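Local coordinates for superantigen-like protein SSL8 (Staphylococcus aureus, PDB 3R2T) that is of unknown function but belongs to the staphylococcal superantigen-like toxins, a family of extracellular proteins that probably act on the host immune system, at residues Ser150-Asp162 / Asn237-Lys249. Sequence-based numbering, arbitrary orientation.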
ATOM      1  N   SER A 150       1.275 -21.810  28.150  1.00 66.00           N
ATOM      2  CA  SER A 150       1.807 -20.533  27.662  1.00 64.63           C
ATOM      3  C   SER A 150       0.906 -19.301  27.870  1.00 63.64           C
ATOM      4  O   SER A 150       1.189 -18.206  27.349  1.00 61.62           O
ATOM      5  CB  SER A 150       2.194 -20.675  26.184  1.00 64.83           C
ATOM      6  OG  SER A 150       1.150 -21.234  25.409  1.00 67.06           O
ATOM      7  N   LEU A 151      -0.160 -19.480  28.645  1.00 63.65           N
ATOM      8  CA  LEU A 151      -1.104 -18.408  28.938  1.00 61.68           C
ATOM      9  C   LEU A 151      -0.535 -17.398  29.941  1.00 59.39           C
ATOM     10  O   LEU A 151      -0.069 -17.784  31.020  1.00 60.64           O
ATOM     11  CB  LEU A 151      -2.379 -19.015  29.530  1.00 63.27           C
ATOM     12  CG  LEU A 151      -3.450 -18.069  30.069  1.00 63.68           C
ATOM     13  CD1 LEU A 151      -3.922 -17.102  28.988  1.00 64.40           C
ATOM     14  CD2 LEU A 151      -4.616 -18.875  30.647  1.00 67.38           C
ATOM     15  N   ARG A 152      -0.596 -16.114  29.583  1.00 55.68           N
ATOM     16  CA  ARG A 152      -0.137 -15.028  30.447  1.00 53.42           C
ATOM     17  C   ARG A 152      -1.263 -14.025  30.688  1.00 52.14           C
ATOM     18  O   ARG A 152      -2.020 -13.685  29.767  1.00 50.10           O
ATOM     19  CB  ARG A 152       1.036 -14.294  29.806  1.00 52.09           C
ATOM     20  CG  ARG A 152       2.206 -15.192  29.440  1.00 53.42           C
ATOM     21  CD  ARG A 152       2.788 -15.915  30.637  1.00 52.35           C
ATOM     22  NE  ARG A 152       3.706 -16.958  30.199  1.00 53.74           N
ATOM     23  CZ  ARG A 152       4.304 -17.830  31.008  1.00 57.25           C
ATOM     24  NH1 ARG A 152       4.082 -17.783  32.318  1.00 57.49           N
ATOM     25  NH2 ARG A 152       5.132 -18.758  30.500  1.00 58.22           N
ATOM     26  N   THR A 153      -1.362 -13.551  31.927  1.00 51.99           N
ATOM     27  CA  THR A 153      -2.370 -12.556  32.297  1.00 51.56           C
ATOM     28  C   THR A 153      -1.740 -11.391  33.058  1.00 49.44           C
ATOM     29  O   THR A 153      -1.991 -11.182  34.241  1.00 50.46           O
ATOM     30  CB  THR A 153      -3.522 -13.159  33.118  1.00 52.85           C
ATOM     31  OG1 THR A 153      -2.982 -13.874  34.224  1.00 55.98           O
ATOM     32  CG2 THR A 153      -4.336 -14.086  32.275  1.00 53.75           C
ATOM     33  N   PRO A 154      -0.904 -10.627  32.374  1.00 47.40           N
ATOM     34  CA  PRO A 154      -0.321  -9.480  33.043  1.00 46.37           C
ATOM     35  C   PRO A 154      -1.398  -8.421  33.297  1.00 45.89           C
ATOM     36  O   PRO A 154      -2.374  -8.330  32.537  1.00 45.11           O
ATOM     37  CB  PRO A 154       0.680  -8.965  32.013  1.00 46.16           C
ATOM     38  CG  PRO A 154       0.049  -9.362  30.673  1.00 45.20           C
ATOM     39  CD  PRO A 154      -0.542 -10.698  30.943  1.00 47.08           C
ATOM     40  N   ASN A 155      -1.246  -7.635  34.368  0.50 45.36           N
ATOM     41  CA  ASN A 155      -2.228  -6.600  34.670  0.50 44.56           C
ATOM     42  C   ASN A 155      -2.190  -5.521  33.610  0.50 44.08           C
ATOM     43  O   ASN A 155      -1.126  -5.166  33.102  0.50 43.30           O
ATOM     44  CB  ASN A 155      -1.984  -5.940  36.033  0.50 45.51           C
ATOM     45  CG  ASN A 155      -3.093  -4.928  36.409  0.50 44.47           C
ATOM     46  OD1 ASN A 155      -4.259  -5.117  36.067  0.50 40.46           O
ATOM     47  ND2 ASN A 155      -2.724  -3.870  37.124  0.50 39.15           N
ATOM     48  N   LEU A 156      -3.376  -5.035  33.267  1.00 44.49           N
ATOM     49  CA  LEU A 156      -3.555  -3.944  32.328  1.00 43.38           C
ATOM     50  C   LEU A 156      -4.085  -2.851  33.266  1.00 44.14           C
ATOM     51  O   LEU A 156      -5.168  -2.984  33.818  1.00 44.42           O
ATOM     52  CB  LEU A 156      -4.588  -4.266  31.254  1.00 44.47           C
ATOM     53  CG  LEU A 156      -5.054  -3.097  30.371  1.00 45.13           C
ATOM     54  CD1 LEU A 156      -3.901  -2.407  29.667  1.00 44.27           C
ATOM     55  CD2 LEU A 156      -6.074  -3.572  29.350  1.00 46.49           C
ATOM     56  N   LEU A 157      -3.295  -1.816  33.513  1.00 43.71           N
ATOM     57  CA  LEU A 157      -3.721  -0.734  34.375  1.00 43.77           C
ATOM     58  C   LEU A 157      -4.112   0.441  33.502  1.00 43.00           C
ATOM     59  O   LEU A 157      -3.298   0.944  32.728  1.00 42.84           O
ATOM     60  CB  LEU A 157      -2.592  -0.334  35.315  1.00 44.40           C
ATOM     61  CG  LEU A 157      -2.896   0.821  36.268  1.00 47.89           C
ATOM     62  CD1 LEU A 157      -4.060   0.486  37.188  1.00 50.98           C
ATOM     63  CD2 LEU A 157      -1.637   1.152  37.082  1.00 49.56           C
ATOM     64  N   VAL A 158      -5.354   0.887  33.618  1.00 42.48           N
ATOM     65  CA  VAL A 158      -5.817   2.026  32.821  1.00 42.57           C
ATOM     66  C   VAL A 158      -6.022   3.191  33.778  1.00 44.53           C
ATOM     67  O   VAL A 158      -6.753   3.045  34.767  1.00 44.08           O
ATOM     68  CB  VAL A 158      -7.110   1.703  32.094  1.00 42.70           C
ATOM     69  CG1 VAL A 158      -7.599   2.908  31.244  1.00 40.83           C
ATOM     70  CG2 VAL A 158      -6.905   0.462  31.234  1.00 41.10           C
ATOM     71  N   LYS A 159      -5.385   4.328  33.467  1.00 44.26           N
ATOM     72  CA  LYS A 159      -5.441   5.511  34.305  1.00 48.60           C
ATOM     73  C   LYS A 159      -5.637   6.849  33.598  1.00 50.03           C
ATOM     74  O   LYS A 159      -5.365   7.013  32.406  1.00 48.05           O
ATOM     75  CB  LYS A 159      -4.154   5.665  35.093  1.00 48.66           C
ATOM     76  CG  LYS A 159      -3.753   4.493  35.886  1.00 52.64           C
ATOM     77  CD  LYS A 159      -2.656   4.886  36.875  1.00 59.30           C
ATOM     78  CE  LYS A 159      -1.449   5.498  36.203  1.00 62.09           C
ATOM     79  NZ  LYS A 159      -0.450   5.913  37.216  1.00 68.11           N
ATOM     80  N   LYS A 160      -6.123   7.782  34.405  1.00 53.15           N
ATOM     81  CA  LYS A 160      -6.336   9.170  34.057  1.00 56.89           C
ATOM     82  C   LYS A 160      -6.037   9.881  35.370  1.00 59.38           C
ATOM     83  O   LYS A 160      -6.678   9.603  36.388  1.00 57.33           O
ATOM     84  CB  LYS A 160      -7.766   9.417  33.602  1.00 58.47           C
ATOM     85  CG  LYS A 160      -8.023  10.835  33.181  1.00 60.64           C
ATOM     86  CD  LYS A 160      -9.421  10.974  32.640  1.00 64.19           C
ATOM     87  CE  LYS A 160      -9.742  12.414  32.265  1.00 67.02           C
ATOM     88  NZ  LYS A 160     -11.166  12.527  31.852  1.00 69.35           N
ATOM     89  N   ILE A 161      -5.053  10.776  35.353  0.50 61.60           N
ATOM     90  CA  ILE A 161      -4.657  11.504  36.562  0.50 64.73           C
ATOM     91  C   ILE A 161      -5.139  12.936  36.524  0.50 68.18           C
ATOM     92  O   ILE A 161      -4.336  13.862  36.581  0.50 70.64           O
ATOM     93  CB  ILE A 161      -3.138  11.563  36.712  0.50 64.56           C
ATOM     94  CG1 ILE A 161      -2.560  12.531  35.678  0.50 65.37           C
ATOM     95  CG2 ILE A 161      -2.537  10.162  36.608  0.50 61.01           C
ATOM     96  CD1 ILE A 161      -1.075  12.763  35.812  0.50 66.39           C
ATOM     97  N   ASP A 162      -6.447  13.116  36.433  1.00 70.26           N
ATOM     98  CA  ASP A 162      -7.033  14.440  36.390  1.00 73.69           C
ATOM     99  C   ASP A 162      -7.577  14.725  37.800  1.00 76.42           C
ATOM    100  O   ASP A 162      -8.212  13.864  38.410  1.00 76.14           O
ATOM    101  CB  ASP A 162      -8.132  14.465  35.332  1.00 74.64           C
ATOM    102  CG  ASP A 162      -8.552  15.861  34.960  1.00 79.05           C
ATOM    103  OD1 ASP A 162      -7.955  16.829  35.470  1.00 83.86           O
ATOM    104  OD2 ASP A 162      -9.483  15.990  34.139  1.00 85.19           O
ATOM    105  N   ASN A 237       8.165 -11.379  23.612  1.00 41.37           N
ATOM    106  CA  ASN A 237       8.038 -12.630  24.377  1.00 42.17           C
ATOM    107  C   ASN A 237       7.044 -12.369  25.520  1.00 41.21           C
ATOM    108  O   ASN A 237       7.387 -11.745  26.519  1.00 42.29           O
ATOM    109  CB  ASN A 237       9.417 -13.047  24.915  1.00 44.33           C
ATOM    110  CG  ASN A 237       9.362 -14.273  25.793  1.00 45.72           C
ATOM    111  OD1 ASN A 237       8.290 -14.710  26.189  1.00 52.16           O
ATOM    112  ND2 ASN A 237      10.532 -14.831  26.117  1.00 52.17           N
ATOM    113  N   SER A 238       5.807 -12.844  25.361  1.00 39.75           N
ATOM    114  CA  SER A 238       4.745 -12.600  26.334  1.00 39.01           C
ATOM    115  C   SER A 238       5.086 -13.001  27.770  1.00 39.07           C
ATOM    116  O   SER A 238       4.624 -12.369  28.703  1.00 38.23           O
ATOM    117  CB  SER A 238       3.426 -13.254  25.895  1.00 38.83           C
ATOM    118  OG  SER A 238       3.548 -14.657  25.819  1.00 38.18           O
ATOM    119  N   GLU A 239       5.891 -14.035  27.948  1.00 39.88           N
ATOM    120  CA  GLU A 239       6.273 -14.450  29.291  1.00 42.41           C
ATOM    121  C   GLU A 239       7.083 -13.343  29.990  1.00 41.77           C
ATOM    122  O   GLU A 239       7.067 -13.217  31.213  1.00 42.03           O
ATOM    123  CB  GLU A 239       7.056 -15.759  29.223  1.00 44.85           C
ATOM    124  CG  GLU A 239       7.435 -16.362  30.571  1.00 50.97           C
ATOM    125  CD  GLU A 239       8.681 -15.767  31.170  1.00 58.77           C
ATOM    126  OE1 GLU A 239       9.634 -15.498  30.398  1.00 61.43           O
ATOM    127  OE2 GLU A 239       8.724 -15.609  32.414  1.00 62.82           O
ATOM    128  N   GLN A 240       7.754 -12.515  29.202  1.00 40.85           N
ATOM    129  CA  GLN A 240       8.588 -11.465  29.757  1.00 41.29           C
ATOM    130  C   GLN A 240       7.890 -10.137  29.992  1.00 39.91           C
ATOM    131  O   GLN A 240       8.533  -9.201  30.414  1.00 42.03           O
ATOM    132  CB  GLN A 240       9.834 -11.291  28.891  1.00 42.10           C
ATOM    133  CG  GLN A 240      10.827 -12.489  29.022  1.00 44.62           C
ATOM    134  CD  GLN A 240      11.489 -12.541  30.375  1.00 47.26           C
ATOM    135  OE1 GLN A 240      12.044 -11.555  30.825  1.00 55.21           O
ATOM    136  NE2 GLN A 240      11.457 -13.701  31.023  1.00 49.81           N
ATOM    137  N   ILE A 241       6.589 -10.044  29.713  1.00 38.32           N
ATOM    138  CA  ILE A 241       5.851  -8.797  29.956  1.00 36.34           C
ATOM    139  C   ILE A 241       5.499  -8.746  31.432  1.00 38.22           C
ATOM    140  O   ILE A 241       4.836  -9.647  31.927  1.00 38.32           O
ATOM    141  CB  ILE A 241       4.544  -8.732  29.155  1.00 36.45           C
ATOM    142  CG1 ILE A 241       4.837  -8.668  27.654  1.00 35.25           C
ATOM    143  CG2 ILE A 241       3.714  -7.544  29.588  1.00 32.27           C
ATOM    144  CD1 ILE A 241       3.578  -8.723  26.787  1.00 39.64           C
ATOM    145  N   LYS A 242       5.966  -7.710  32.139  1.00 38.66           N
ATOM    146  CA  LYS A 242       5.662  -7.544  33.558  1.00 39.24           C
ATOM    147  C   LYS A 242       4.267  -6.941  33.770  1.00 38.11           C
ATOM    148  O   LYS A 242       3.515  -7.381  34.624  1.00 38.61           O
ATOM    149  CB  LYS A 242       6.676  -6.626  34.219  1.00 40.29           C
ATOM    150  CG  LYS A 242       6.574  -6.631  35.763  1.00 45.65           C
ATOM    151  CD  LYS A 242       7.693  -5.802  36.399  1.00 52.19           C
ATOM    152  CE  LYS A 242       7.840  -6.108  37.906  1.00 58.74           C
ATOM    153  NZ  LYS A 242       8.982  -5.352  38.531  1.00 59.23           N
ATOM    154  N   ASN A 243       3.955  -5.898  33.028  1.00 36.86           N
ATOM    155  CA  ASN A 243       2.641  -5.247  33.127  1.00 37.17           C
ATOM    156  C   ASN A 243       2.438  -4.319  31.951  1.00 35.59           C
ATOM    157  O   ASN A 243       3.363  -4.088  31.153  1.00 36.87           O
ATOM    158  CB  ASN A 243       2.461  -4.502  34.475  1.00 36.88           C
ATOM    159  CG  ASN A 243       3.497  -3.415  34.689  1.00 44.51           C
ATOM    160  OD1 ASN A 243       3.575  -2.457  33.929  1.00 49.09           O
ATOM    161  ND2 ASN A 243       4.298  -3.559  35.744  1.00 46.59           N
ATOM    162  N   ILE A 244       1.230  -3.801  31.826  1.00 34.83           N
ATOM    163  CA  ILE A 244       0.904  -2.881  30.750  1.00 34.92           C
ATOM    164  C   ILE A 244       0.130  -1.744  31.397  1.00 35.91           C
ATOM    165  O   ILE A 244      -0.788  -1.987  32.185  1.00 37.91           O
ATOM    166  CB  ILE A 244       0.047  -3.569  29.698  1.00 35.00           C
ATOM    167  CG1 ILE A 244       0.770  -4.838  29.176  1.00 37.84           C
ATOM    168  CG2 ILE A 244      -0.301  -2.599  28.552  1.00 36.29           C
ATOM    169  CD1 ILE A 244      -0.082  -5.742  28.338  1.00 35.59           C
ATOM    170  N   GLU A 245       0.503  -0.510  31.084  1.00 34.61           N
ATOM    171  CA  GLU A 245      -0.147   0.637  31.653  1.00 37.88           C
ATOM    172  C   GLU A 245      -0.600   1.614  30.569  1.00 37.26           C
ATOM    173  O   GLU A 245       0.141   1.926  29.628  1.00 37.89           O
ATOM    174  CB  GLU A 245       0.786   1.346  32.644  1.00 39.18           C
ATOM    175  CG  GLU A 245       0.199   2.632  33.217  1.00 46.68           C
ATOM    176  CD  GLU A 245       1.067   3.258  34.324  1.00 53.66           C
ATOM    177  OE1 GLU A 245       1.064   4.500  34.461  1.00 58.36           O
ATOM    178  OE2 GLU A 245       1.766   2.509  35.037  1.00 60.50           O
ATOM    179  N   VAL A 246      -1.829   2.071  30.695  1.00 36.35           N
ATOM    180  CA  VAL A 246      -2.375   3.045  29.775  1.00 36.93           C
ATOM    181  C   VAL A 246      -2.646   4.335  30.538  1.00 38.76           C
ATOM    182  O   VAL A 246      -3.200   4.288  31.644  1.00 38.74           O
ATOM    183  CB  VAL A 246      -3.703   2.527  29.170  1.00 36.85           C
ATOM    184  CG1 VAL A 246      -4.388   3.606  28.357  1.00 35.60           C
ATOM    185  CG2 VAL A 246      -3.457   1.280  28.341  1.00 36.04           C
ATOM    186  N   ASN A 247      -2.221   5.465  29.974  1.00 39.39           N
ATOM    187  CA  ASN A 247      -2.503   6.777  30.546  1.00 43.72           C
ATOM    188  C   ASN A 247      -3.344   7.571  29.545  1.00 45.92           C
ATOM    189  O   ASN A 247      -2.894   7.868  28.437  1.00 46.31           O
ATOM    190  CB  ASN A 247      -1.227   7.508  30.951  1.00 44.13           C
ATOM    191  CG  ASN A 247      -0.725   7.064  32.312  1.00 48.36           C
ATOM    192  OD1 ASN A 247      -1.222   7.528  33.333  1.00 57.84           O
ATOM    193  ND2 ASN A 247       0.261   6.180  32.336  1.00 42.88           N
ATOM    194  N   LEU A 248      -4.577   7.870  29.930  1.00 48.75           N
ATOM    195  CA  LEU A 248      -5.494   8.613  29.080  1.00 52.68           C
ATOM    196  C   LEU A 248      -5.492  10.091  29.428  1.00 57.28           C
ATOM    197  O   LEU A 248      -5.349  10.462  30.601  1.00 58.68           O
ATOM    198  CB  LEU A 248      -6.916   8.081  29.252  1.00 52.65           C
ATOM    199  CG  LEU A 248      -7.146   6.604  28.944  1.00 51.47           C
ATOM    200  CD1 LEU A 248      -8.589   6.218  29.278  1.00 52.20           C
ATOM    201  CD2 LEU A 248      -6.821   6.300  27.486  1.00 48.62           C
ATOM    202  N   LYS A 249      -5.655  10.933  28.410  1.00 62.04           N
ATOM    203  CA  LYS A 249      -5.733  12.381  28.620  1.00 67.12           C
ATOM    204  C   LYS A 249      -6.569  13.092  27.542  1.00 70.27           C
ATOM    205  O   LYS A 249      -6.905  12.509  26.497  1.00 71.05           O
ATOM    206  CB  LYS A 249      -4.331  12.991  28.771  1.00 68.07           C
ATOM    207  CG  LYS A 249      -3.366  12.726  27.621  1.00 69.75           C
ATOM    208  CD  LYS A 249      -1.907  13.140  27.951  1.00 71.14           C
ATOM    209  CE  LYS A 249      -1.730  14.653  28.219  1.00 76.11           C
ATOM    210  NZ  LYS A 249      -2.301  15.137  29.514  1.00 76.56           N
ATOM    211  OXT LYS A 249      -6.964  14.267  27.713  1.00 73.72           O
TER
HETATM  212  O   HOH W   1       3.824 -17.043  26.956  1.00 35.48           O
HETATM  213  O   HOH W   2       0.831  -7.907  35.896  0.50 30.09           O
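Leu157 pairs with Ile244 and Val246, and Lys159 with Val246 and Leu248, joining strand 156-160 to strand 241-248 through the backbone. Leu157 N donates to Ile244 O at 2.8 Å, and Leu157 O accepts from Val246 N. Lys159 N bonds Val246 O, and Lys159 O receives Leu248 N at 2.7 Å. Ile244 N to Asn155 O begins the series. The strands run parallel; the axes of the two strand segments are 16° apart.

Leu156, Val158, Ile244 and Val246 share one face. With CG anti to the backbone N (chi1 169°), the Leu156 side chain turns toward the neighbouring strand, where CD1 meets both Ile244 CG2, at 3.8 Å, and Val246 CG2. Further along, Val158 CG1 meets Leu248 CD1 at 4.0 Å. Helix 182-197 covers this face through Ile189, Leu193 and Tyr197.

The other face is more polar. Lys159 bends at chi3 (-57°) and brings NZ to 3.4 Å from Glu245 OE1, a salt bridge. The same oxygen accepts Asn247 ND2 at 2.8 Å, on its anti side, so OE1 has two partners, the lysine being the farther.

Ahead of the paired strands, two waters bridge the segments. One links Asn155 N to Lys242 O; another joins Ser150 O, Arg152 NE and Ser238 OG, which also hydrogen-bonds Lys177 O. Glu239 CG lies 3.3 Å above the Arg152 guanidinium plane, while Glu239 OE2 forms a salt bridge with Lys214.

Strand 167-171 flanks 156-160, and 207-213 flanks 241-248, where Lys242 and Asn243 form a classic bulge opposite Asn212. This central parallel pairing of first and last strands in a mixed sheet packed on a helix is characteristic of the toxin family's beta-grasp domain.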